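Long-range contact in putative sugar kinase PH1459 (Pyrococcus horikoshii, PDB 3EWM), which probably phosphorylates a sugar such as fructose with ATP, as a member of the PfkB family of carbohydrate kinases: residues A[237-251]-A[275-288]. Residues are numbered along the deposited sequence; the frame is centred on the assembly and turned at random.
Sequences VNPLDTTGAGDAFMA and VAALSTQKRGAWST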
loop_
_atom_site.group_PDB
_atom_site.type_symbol
_atom_site.label_atom_id
_atom_site.label_comp_id
_atom_site.label_asym_id
_atom_site.label_seq_id
_atom_site.Cartn_x
_atom_site.Cartn_y
_atom_site.Cartn_z
ATOM N N VAL A 237 -15.527 -13.174 29.127
ATOM C CA VAL A 237 -15.207 -13.998 27.975
ATOM C C VAL A 237 -13.766 -14.472 28.044
ATOM O O VAL A 237 -12.936 -13.896 28.765
ATOM C CB VAL A 237 -15.452 -13.250 26.633
ATOM C CG1 VAL A 237 -16.926 -12.954 26.451
ATOM C CG2 VAL A 237 -14.610 -11.962 26.538
ATOM N N ASN A 238 -13.502 -15.554 27.329
ATOM C CA ASN A 238 -12.150 -15.976 27.027
ATOM C C ASN A 238 -11.922 -15.719 25.541
ATOM O O ASN A 238 -12.241 -16.561 24.706
ATOM C CB ASN A 238 -11.947 -17.445 27.413
ATOM C CG ASN A 238 -11.988 -17.647 28.918
ATOM O OD1 ASN A 238 -11.811 -16.702 29.682
ATOM N ND2 ASN A 238 -12.234 -18.870 29.348
ATOM N N PRO A 239 -11.403 -14.522 25.209
ATOM C CA PRO A 239 -11.391 -14.093 23.816
ATOM C C PRO A 239 -10.362 -14.837 22.977
ATOM O O PRO A 239 -9.220 -15.059 23.420
ATOM C CB PRO A 239 -11.033 -12.604 23.908
ATOM C CG PRO A 239 -10.270 -12.479 25.183
ATOM C CD PRO A 239 -10.802 -13.517 26.109
ATOM N N LEU A 240 -10.788 -15.234 21.785
ATOM C CA LEU A 240 -9.882 -15.686 20.747
ATOM C C LEU A 240 -9.234 -14.470 20.084
ATOM O O LEU A 240 -8.012 -14.420 19.910
ATOM C CB LEU A 240 -10.633 -16.518 19.701
ATOM C CG LEU A 240 -9.783 -17.065 18.547
ATOM C CD1 LEU A 240 -8.651 -17.945 19.076
ATOM C CD2 LEU A 240 -10.625 -17.805 17.512
ATOM N N ASP A 241 -10.065 -13.495 19.714
ATOM C CA ASP A 241 -9.624 -12.323 18.963
ATOM C C ASP A 241 -10.633 -11.182 19.184
ATOM O O ASP A 241 -11.819 -11.336 18.882
ATOM C CB ASP A 241 -9.530 -12.687 17.479
ATOM C CG ASP A 241 -8.814 -11.637 16.646
ATOM O OD1 ASP A 241 -8.462 -10.562 17.175
ATOM O OD2 ASP A 241 -8.598 -11.904 15.438
ATOM N N THR A 242 -10.163 -10.056 19.731
ATOM C CA THR A 242 -11.043 -8.904 19.969
ATOM C C THR A 242 -10.932 -7.825 18.887
ATOM O O THR A 242 -11.545 -6.765 19.008
ATOM C CB THR A 242 -10.758 -8.232 21.331
ATOM O OG1 THR A 242 -9.409 -7.769 21.338
ATOM C CG2 THR A 242 -10.981 -9.202 22.498
ATOM N N THR A 243 -10.164 -8.092 17.832
ATOM C CA THR A 243 -9.928 -7.098 16.774
ATOM C C THR A 243 -11.223 -6.519 16.212
ATOM O O THR A 243 -11.333 -5.303 16.003
ATOM C CB THR A 243 -9.114 -7.684 15.598
ATOM O OG1 THR A 243 -7.910 -8.274 16.101
ATOM C CG2 THR A 243 -8.760 -6.569 14.604
ATOM N N GLY A 244 -12.192 -7.390 15.961
ATOM C CA GLY A 244 -13.457 -6.963 15.365
ATOM C C GLY A 244 -14.549 -6.558 16.332
ATOM O O GLY A 244 -15.651 -6.219 15.897
ATOM N N ALA A 245 -14.257 -6.583 17.633
ATOM C CA ALA A 245 -15.275 -6.374 18.681
ATOM C C ALA A 245 -15.953 -5.015 18.638
ATOM O O ALA A 245 -17.153 -4.921 18.885
ATOM C CB ALA A 245 -14.689 -6.609 20.090
ATOM N N GLY A 246 -15.181 -3.980 18.319
ATOM C CA GLY A 246 -15.677 -2.608 18.305
ATOM C C GLY A 246 -16.659 -2.416 17.163
ATOM O O GLY A 246 -17.722 -1.812 17.326
ATOM N N ASP A 247 -16.294 -2.932 16.007
ATOM C CA ASP A 247 -17.174 -2.833 14.843
ATOM C C ASP A 247 -18.384 -3.757 14.957
ATOM O O ASP A 247 -19.456 -3.416 14.489
ATOM C CB ASP A 247 -16.400 -3.061 13.572
ATOM C CG ASP A 247 -15.376 -1.965 13.327
ATOM O OD1 ASP A 247 -15.605 -0.809 13.762
ATOM O OD2 ASP A 247 -14.345 -2.260 12.719
ATOM N N ALA A 248 -18.182 -4.930 15.554
ATOM C CA ALA A 248 -19.278 -5.828 15.925
ATOM C C ALA A 248 -20.255 -5.111 16.866
ATOM O O ALA A 248 -21.474 -5.141 16.663
ATOM C CB ALA A 248 -18.733 -7.059 16.585
ATOM N N PHE A 249 -19.700 -4.480 17.897
ATOM C CA PHE A 249 -20.477 -3.687 18.819
ATOM C C PHE A 249 -21.272 -2.589 18.090
ATOM O O PHE A 249 -22.469 -2.443 18.313
ATOM C CB PHE A 249 -19.563 -3.096 19.901
ATOM C CG PHE A 249 -20.221 -2.042 20.722
ATOM C CD1 PHE A 249 -21.051 -2.390 21.776
ATOM C CD2 PHE A 249 -20.003 -0.706 20.454
ATOM C CE1 PHE A 249 -21.679 -1.414 22.549
ATOM C CE2 PHE A 249 -20.621 0.283 21.221
ATOM C CZ PHE A 249 -21.464 -0.083 22.272
HETATM N N MSE A 250 -20.612 -1.826 17.216
HETATM C CA MSE A 250 -21.319 -0.797 16.439
HETATM C C MSE A 250 -22.468 -1.401 15.642
HETATM O O MSE A 250 -23.583 -0.887 15.667
HETATM C CB MSE A 250 -20.359 -0.039 15.496
HETATM C CG MSE A 250 -20.994 1.132 14.758
HETATM SE SE MSE A 250 -21.922 2.385 15.946
HETATM C CE MSE A 250 -21.179 4.076 15.262
ATOM N N ALA A 251 -22.184 -2.481 14.919
ATOM C CA ALA A 251 -23.217 -3.153 14.138
ATOM C C ALA A 251 -24.426 -3.514 15.009
ATOM O O ALA A 251 -25.557 -3.192 14.667
ATOM C CB ALA A 251 -22.653 -4.391 13.459
ATOM N N VAL A 275 -23.383 -9.499 21.404
ATOM C CA VAL A 275 -22.739 -9.494 20.088
ATOM C C VAL A 275 -21.229 -9.291 20.202
ATOM O O VAL A 275 -20.459 -10.068 19.621
ATOM C CB VAL A 275 -23.379 -8.479 19.133
ATOM C CG1 VAL A 275 -22.538 -8.358 17.793
ATOM C CG2 VAL A 275 -24.821 -8.881 18.862
ATOM N N ALA A 276 -20.815 -8.259 20.949
ATOM C CA ALA A 276 -19.396 -8.016 21.194
ATOM C C ALA A 276 -18.728 -9.219 21.852
ATOM O O ALA A 276 -17.664 -9.650 21.405
ATOM C CB ALA A 276 -19.163 -6.753 22.036
ATOM N N ALA A 277 -19.359 -9.757 22.895
ATOM C CA ALA A 277 -18.801 -10.905 23.615
ATOM C C ALA A 277 -18.577 -12.060 22.646
ATOM O O ALA A 277 -17.478 -12.626 22.568
ATOM C CB ALA A 277 -19.739 -11.333 24.749
ATOM N N LEU A 278 -19.624 -12.382 21.888
ATOM C CA LEU A 278 -19.557 -13.475 20.918
ATOM C C LEU A 278 -18.567 -13.185 19.790
ATOM O O LEU A 278 -17.950 -14.108 19.268
ATOM C CB LEU A 278 -20.938 -13.814 20.347
ATOM C CG LEU A 278 -22.025 -14.473 21.215
ATOM C CD1 LEU A 278 -23.151 -14.943 20.310
ATOM C CD2 LEU A 278 -21.509 -15.621 22.071
ATOM N N SER A 279 -18.391 -11.910 19.438
ATOM C CA SER A 279 -17.416 -11.547 18.396
ATOM C C SER A 279 -15.994 -11.930 18.767
ATOM O O SER A 279 -15.149 -12.135 17.881
ATOM C CB SER A 279 -17.461 -10.053 18.048
ATOM O OG SER A 279 -16.849 -9.268 19.044
ATOM N N THR A 280 -15.722 -12.016 20.070
ATOM C CA THR A 280 -14.371 -12.317 20.534
ATOM C C THR A 280 -13.942 -13.743 20.225
ATOM O O THR A 280 -12.768 -14.069 20.364
ATOM C CB THR A 280 -14.170 -12.079 22.034
ATOM O OG1 THR A 280 -14.872 -13.087 22.778
ATOM C CG2 THR A 280 -14.633 -10.678 22.450
ATOM N N GLN A 281 -14.892 -14.582 19.824
ATOM C CA GLN A 281 -14.631 -15.986 19.550
ATOM C C GLN A 281 -14.299 -16.205 18.073
ATOM O O GLN A 281 -13.999 -17.320 17.670
ATOM C CB GLN A 281 -15.835 -16.834 19.965
ATOM C CG GLN A 281 -16.230 -16.628 21.408
ATOM C CD GLN A 281 -15.071 -16.890 22.351
ATOM O OE1 GLN A 281 -14.498 -15.965 22.935
ATOM N NE2 GLN A 281 -14.704 -18.144 22.484
ATOM N N LYS A 282 -14.330 -15.120 17.298
ATOM C CA LYS A 282 -14.145 -15.153 15.858
ATOM C C LYS A 282 -12.928 -14.287 15.479
ATOM O O LYS A 282 -12.725 -13.197 16.032
ATOM C CB LYS A 282 -15.423 -14.656 15.149
ATOM C CG LYS A 282 -16.708 -15.493 15.456
ATOM C CD LYS A 282 -17.991 -14.871 14.881
ATOM C CE LYS A 282 -18.821 -15.886 14.063
ATOM N NZ LYS A 282 -19.505 -15.222 12.884
ATOM N N ARG A 283 -12.106 -14.779 14.554
ATOM C CA ARG A 283 -10.893 -14.059 14.159
ATOM C C ARG A 283 -11.147 -12.932 13.174
ATOM O O ARG A 283 -12.015 -13.039 12.296
ATOM C CB ARG A 283 -9.882 -15.018 13.534
ATOM C CG ARG A 283 -9.292 -15.983 14.516
ATOM C CD ARG A 283 -8.299 -16.891 13.826
ATOM N NE ARG A 283 -8.147 -18.143 14.559
ATOM C CZ ARG A 283 -7.411 -18.280 15.659
ATOM N NH1 ARG A 283 -6.758 -17.234 16.162
ATOM N NH2 ARG A 283 -7.338 -19.469 16.259
ATOM N N GLY A 284 -10.363 -11.864 13.306
ATOM C CA GLY A 284 -10.290 -10.826 12.280
ATOM C C GLY A 284 -11.244 -9.656 12.436
ATOM O O GLY A 284 -12.026 -9.575 13.405
ATOM N N ALA A 285 -11.170 -8.753 11.468
ATOM C CA ALA A 285 -11.944 -7.509 11.488
ATOM C C ALA A 285 -13.453 -7.699 11.311
ATOM O O ALA A 285 -14.234 -6.811 11.678
ATOM C CB ALA A 285 -11.398 -6.527 10.444
ATOM N N TRP A 286 -13.869 -8.841 10.750
ATOM C CA TRP A 286 -15.296 -9.150 10.594
ATOM C C TRP A 286 -15.663 -10.286 11.522
ATOM O O TRP A 286 -15.759 -11.452 11.108
ATOM C CB TRP A 286 -15.648 -9.566 9.159
ATOM C CG TRP A 286 -15.421 -8.508 8.144
ATOM C CD1 TRP A 286 -15.063 -7.208 8.371
ATOM C CD2 TRP A 286 -15.576 -8.641 6.734
ATOM N NE1 TRP A 286 -14.961 -6.530 7.192
ATOM C CE2 TRP A 286 -15.276 -7.380 6.164
ATOM C CE3 TRP A 286 -15.924 -9.704 5.888
ATOM C CZ2 TRP A 286 -15.337 -7.144 4.793
ATOM C CZ3 TRP A 286 -15.974 -9.465 4.508
ATOM C CH2 TRP A 286 -15.681 -8.199 3.981
ATOM N N SER A 287 -15.859 -9.941 12.781
ATOM C CA SER A 287 -16.023 -10.945 13.806
ATOM C C SER A 287 -17.462 -11.015 14.338
ATOM O O SER A 287 -17.753 -11.837 15.202
ATOM C CB SER A 287 -15.025 -10.685 14.934
ATOM O OG SER A 287 -15.416 -9.547 15.651
ATOM N N THR A 288 -18.360 -10.190 13.805
ATOM C CA THR A 288 -19.748 -10.171 14.275
ATOM C C THR A 288 -20.341 -11.572 14.104
ATOM O O THR A 288 -20.245 -12.136 13.027
ATOM C CB THR A 288 -20.617 -9.193 13.467
ATOM O OG1 THR A 288 -20.050 -7.885 13.536
ATOM C CG2 THR A 288 -22.072 -9.175 13.989
HETATM O O HOH W 1 -13.955 -9.405 17.995
HETATM O O HOH W 2 -16.070 -7.070 13.333
HETATM O O HOH W 3 -11.811 -10.448 15.911
HETATM O O HOH W 4 -13.120 -4.643 12.899
#
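With CG of Asp-241 trans to the backbone N (chi1 -168°), the carboxylate swings over to Gly-284, while Arg-283, extended from CG to NE, lays its guanidinium against Leu-240. Residues 241-247 form the DTTGAGD signature of the PfkB (ribokinase-like) fold, whose glycine-rich turn and helix 245-251 pack on segment 275-279 of the second helix and the chain that follows. The carboxylate is divided between two tasks. OD2 of Asp-241 accepts a nearly straight bond from Gly-284 N (2.8 Å, 167° at the hydrogen), the donor standing well above the carboxylate plane; OD1 takes both OG1 and N of Thr-243, the latter closing an Asx turn. Both oxygens being gripped fixes the rotation of the group. The backbone of Asp-241 adds a second link, its N donating to Thr-280 O at 2.8 Å, and Leu-240 N reaches the same oxygen in a weak, bent bond. Beside this, CD2 of Leu-240 sits 3.7 Å above the centre of the Arg-283 guanidinium plane.

Gly-244, with no side chain, lets its backbone C come within 3.2 Å of Ser-287 OG. Ordered waters bridge several other polar atoms of the two segments, one of them donating to Gly-244 O and Ala-285 O and accepting from Ser-287 N. The short helical segments run roughly antiparallel, at 149° between their directions, with axes 8.3 Å apart at closest, and CB of Ala-248 meets CB of Ser-279 at 3.6 Å. Phe-249, on the same helix as Ala-248, approaches the side chains of the ATP-binding Lys-190 and Thr-215, placing the contact beside the nucleotide site. Asp-247 OD2 also bonds Asn-38 ND2 of helix 35-45, and one water donates to Asp-247 OD2 and to Ala-285 O, 2.7 Å each.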